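Local coordinates for protein mersacidin decarboxylase (Bacillus sp., PDB 1P3Y) that catalyses the oxidative decarboxylation of the C-terminal cysteine of the lantibiotic mersacidin to an aminoenethiol, using one bound FAD per subunit of a homododecamer, at residues I13-S18 and V22-Y27. Sequence-based numbering, arbitrary orientation.
With FAD (flavin-adenine dinucleotide), chain B.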
# COMPACT_ATOMS: atom_id res chain seq x y z
N ILE A 13 -10.91 32.14 6.45
CA ILE A 13 -10.88 31.67 7.82
C ILE A 13 -9.90 30.50 7.97
O ILE A 13 -10.03 29.47 7.30
CB ILE A 13 -12.28 31.25 8.26
CG1 ILE A 13 -13.12 32.52 8.40
CG2 ILE A 13 -12.22 30.47 9.56
CD1 ILE A 13 -14.61 32.24 8.32
N GLY A 14 -8.90 30.69 8.84
CA GLY A 14 -7.93 29.65 9.09
C GLY A 14 -8.35 28.87 10.31
O GLY A 14 -8.51 29.45 11.38
N ILE A 15 -8.54 27.56 10.18
CA ILE A 15 -8.95 26.74 11.32
C ILE A 15 -7.78 25.93 11.88
O ILE A 15 -7.08 25.24 11.12
CB ILE A 15 -10.07 25.77 10.89
CG1 ILE A 15 -11.22 26.54 10.25
CG2 ILE A 15 -10.55 24.99 12.08
CD1 ILE A 15 -12.31 25.64 9.72
N CYS A 16 -7.56 26.00 13.19
CA CYS A 16 -6.47 25.25 13.82
C CYS A 16 -6.99 24.11 14.68
O CYS A 16 -8.19 23.96 14.86
CB CYS A 16 -5.58 26.16 14.67
SG CYS A 16 -4.72 27.46 13.75
N GLY A 17 -6.06 23.33 15.23
CA GLY A 17 -6.44 22.18 16.03
C GLY A 17 -7.07 22.42 17.38
O GLY A 17 -6.39 22.68 18.36
N SER A 18 -8.39 22.33 17.44
CA SER A 18 -9.12 22.52 18.70
C SER A 18 -10.46 21.79 18.64
O SER A 18 -11.05 21.68 17.56
CB SER A 18 -9.37 24.01 18.93
OG SER A 18 -10.44 24.17 19.85
N VAL A 22 -14.86 21.72 15.69
CA VAL A 22 -15.93 20.87 15.23
C VAL A 22 -17.19 21.68 15.03
O VAL A 22 -18.02 21.36 14.18
CB VAL A 22 -16.15 19.73 16.23
CG1 VAL A 22 -17.13 18.71 15.65
CG2 VAL A 22 -14.82 19.08 16.54
N GLY A 23 -17.34 22.76 15.80
CA GLY A 23 -18.51 23.60 15.66
C GLY A 23 -18.35 24.78 14.72
O GLY A 23 -19.24 25.65 14.63
N ILE A 24 -17.25 24.83 13.99
CA ILE A 24 -17.01 25.95 13.09
C ILE A 24 -18.17 26.33 12.13
O ILE A 24 -18.20 27.46 11.64
CB ILE A 24 -15.70 25.73 12.26
CG1 ILE A 24 -15.19 27.07 11.72
CG2 ILE A 24 -15.96 24.75 11.10
CD1 ILE A 24 -14.66 27.97 12.80
N SER A 25 -19.11 25.43 11.85
CA SER A 25 -20.21 25.77 10.94
C SER A 25 -21.09 26.92 11.47
O SER A 25 -21.66 27.70 10.70
CB SER A 25 -21.10 24.56 10.69
OG SER A 25 -21.72 24.16 11.90
N SER A 26 -21.20 27.01 12.79
CA SER A 26 -21.98 28.06 13.43
C SER A 26 -21.47 29.44 13.01
O SER A 26 -22.25 30.35 12.71
CB SER A 26 -21.88 27.92 14.95
OG SER A 26 -22.20 26.59 15.33
N TYR A 27 -20.14 29.59 12.99
CA TYR A 27 -19.56 30.86 12.59
C TYR A 27 -19.66 30.98 11.09
O TYR A 27 -20.11 31.99 10.56
CB TYR A 27 -18.09 30.94 13.02
CG TYR A 27 -17.90 30.91 14.53
CD1 TYR A 27 -18.03 29.72 15.26
CD2 TYR A 27 -17.63 32.09 15.24
CE1 TYR A 27 -17.90 29.70 16.66
CE2 TYR A 27 -17.50 32.08 16.63
CZ TYR A 27 -17.63 30.89 17.33
OH TYR A 27 -17.51 30.90 18.70
PA FAD B . -0.58 21.53 13.17
O1A FAD B . -1.88 20.75 13.02
O2A FAD B . 0.10 22.03 11.90
O5B FAD B . 0.55 20.67 13.99
C5B FAD B . 0.25 19.51 14.81
C4B FAD B . 0.48 18.20 14.07
O4B FAD B . 0.47 18.44 12.66
C3B FAD B . 1.83 17.53 14.35
O3B FAD B . 1.51 16.27 14.94
C2B FAD B . 2.49 17.47 13.01
O2B FAD B . 3.37 16.43 12.70
C1B FAD B . 1.31 17.51 12.03
N9A FAD B . 1.52 18.03 10.64
C8A FAD B . 1.77 19.39 10.15
N7A FAD B . 1.90 19.47 8.84
C5A FAD B . 1.73 18.13 8.38
C6A FAD B . 1.77 17.50 7.07
N6A FAD B . 1.96 18.20 5.94
N1A FAD B . 1.58 16.09 6.99
C2A FAD B . 1.38 15.33 8.11
N3A FAD B . 1.32 15.86 9.43
C4A FAD B . 1.53 17.31 9.42
N1 FAD B . -3.95 23.41 21.26
C2 FAD B . -4.38 24.70 21.55
O2 FAD B . -3.55 25.64 21.65
N3 FAD B . -5.75 24.94 21.73
C4 FAD B . -6.79 23.94 21.65
O4 FAD B . -8.03 24.26 21.84
C4X FAD B . -6.33 22.66 21.34
N5 FAD B . -7.33 21.63 21.22
C5X FAD B . -6.89 20.32 20.87
C6 FAD B . -7.84 19.26 20.73
C7 FAD B . -7.47 17.90 20.38
C7M FAD B . -8.59 16.83 20.24
C8 FAD B . -6.04 17.60 20.16
C8M FAD B . -5.51 16.24 19.78
C9 FAD B . -5.06 18.61 20.28
C9A FAD B . -5.43 19.97 20.64
N10 FAD B . -4.49 21.13 20.81
C10 FAD B . -4.92 22.42 21.15
C1' FAD B . -3.10 20.86 20.61
C2' FAD B . -2.50 21.27 19.30
O2' FAD B . -3.23 20.51 18.23
C3' FAD B . -1.07 20.90 19.23
O3' FAD B . -0.23 21.83 19.95
C4' FAD B . -0.50 20.82 17.78
O4' FAD B . 0.90 20.39 17.88
C5' FAD B . -0.53 22.12 17.01
O5' FAD B . -1.78 22.29 16.34
P FAD B . -1.96 23.28 15.12
O1P FAD B . -3.36 23.17 14.72
O2P FAD B . -1.48 24.64 15.54
O3P FAD B . -0.85 22.80 14.05
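With chi1 at -54°, Ile15 carries CG1 beside its backbone N, and an extended chi2 pushes CD1 out toward Ile24. Across the gap, Ile24 holds CG1 anti to its own N (chi1 -159°), which wedges CG2 between N and the carbonyl carbon and turns both branches to the strand. The methyl at the end of Ile15 therefore settles over this fork: CD1 of Ile15 lies 3.8 Å from Ile24 CG1 and 4.0 Å from Ile24 CG2. The two side chains cross obliquely and meet through this one methyl, a small apolar contact. The CA atoms of Ile15 and Ile24 are 8.3 Å apart, and the two segments together bury 159 Å² in all, a total to which Ser18, Val22 and Ile13 also contribute.

No hydrogen bond links 13-18 with 22-27. At the turn end, Ser18 O and Val22 N are 4.2 Å apart, while Ser21 OG, in the connecting loop, bonds Cys16 O and, weakly, Ser18 O. The loop that follows the strand meets the cofactor: Gly17 N donates to FAD O1P at 2.8 Å with an N-H...O angle of 156°, gripping a phosphate oxygen. Ser18 OG lies 3.1 Å from the flavin O4 and is itself hydrogen-bonded to Ser20 and Asn123.

The contact thus lies behind the phosphate-binding turn after the first strand of a Rossmann-type beta-alpha-beta unit, joining strand 10-15 to helix 25-31 ahead of strand 37-42. In the parallel sheet, strand 10-15 runs between strands 37-42 and 84-90; Ile15 also packs on Val40, and Ile13 reaches Ile38, Ile88 and, from the helix, Leu28 and Phe31.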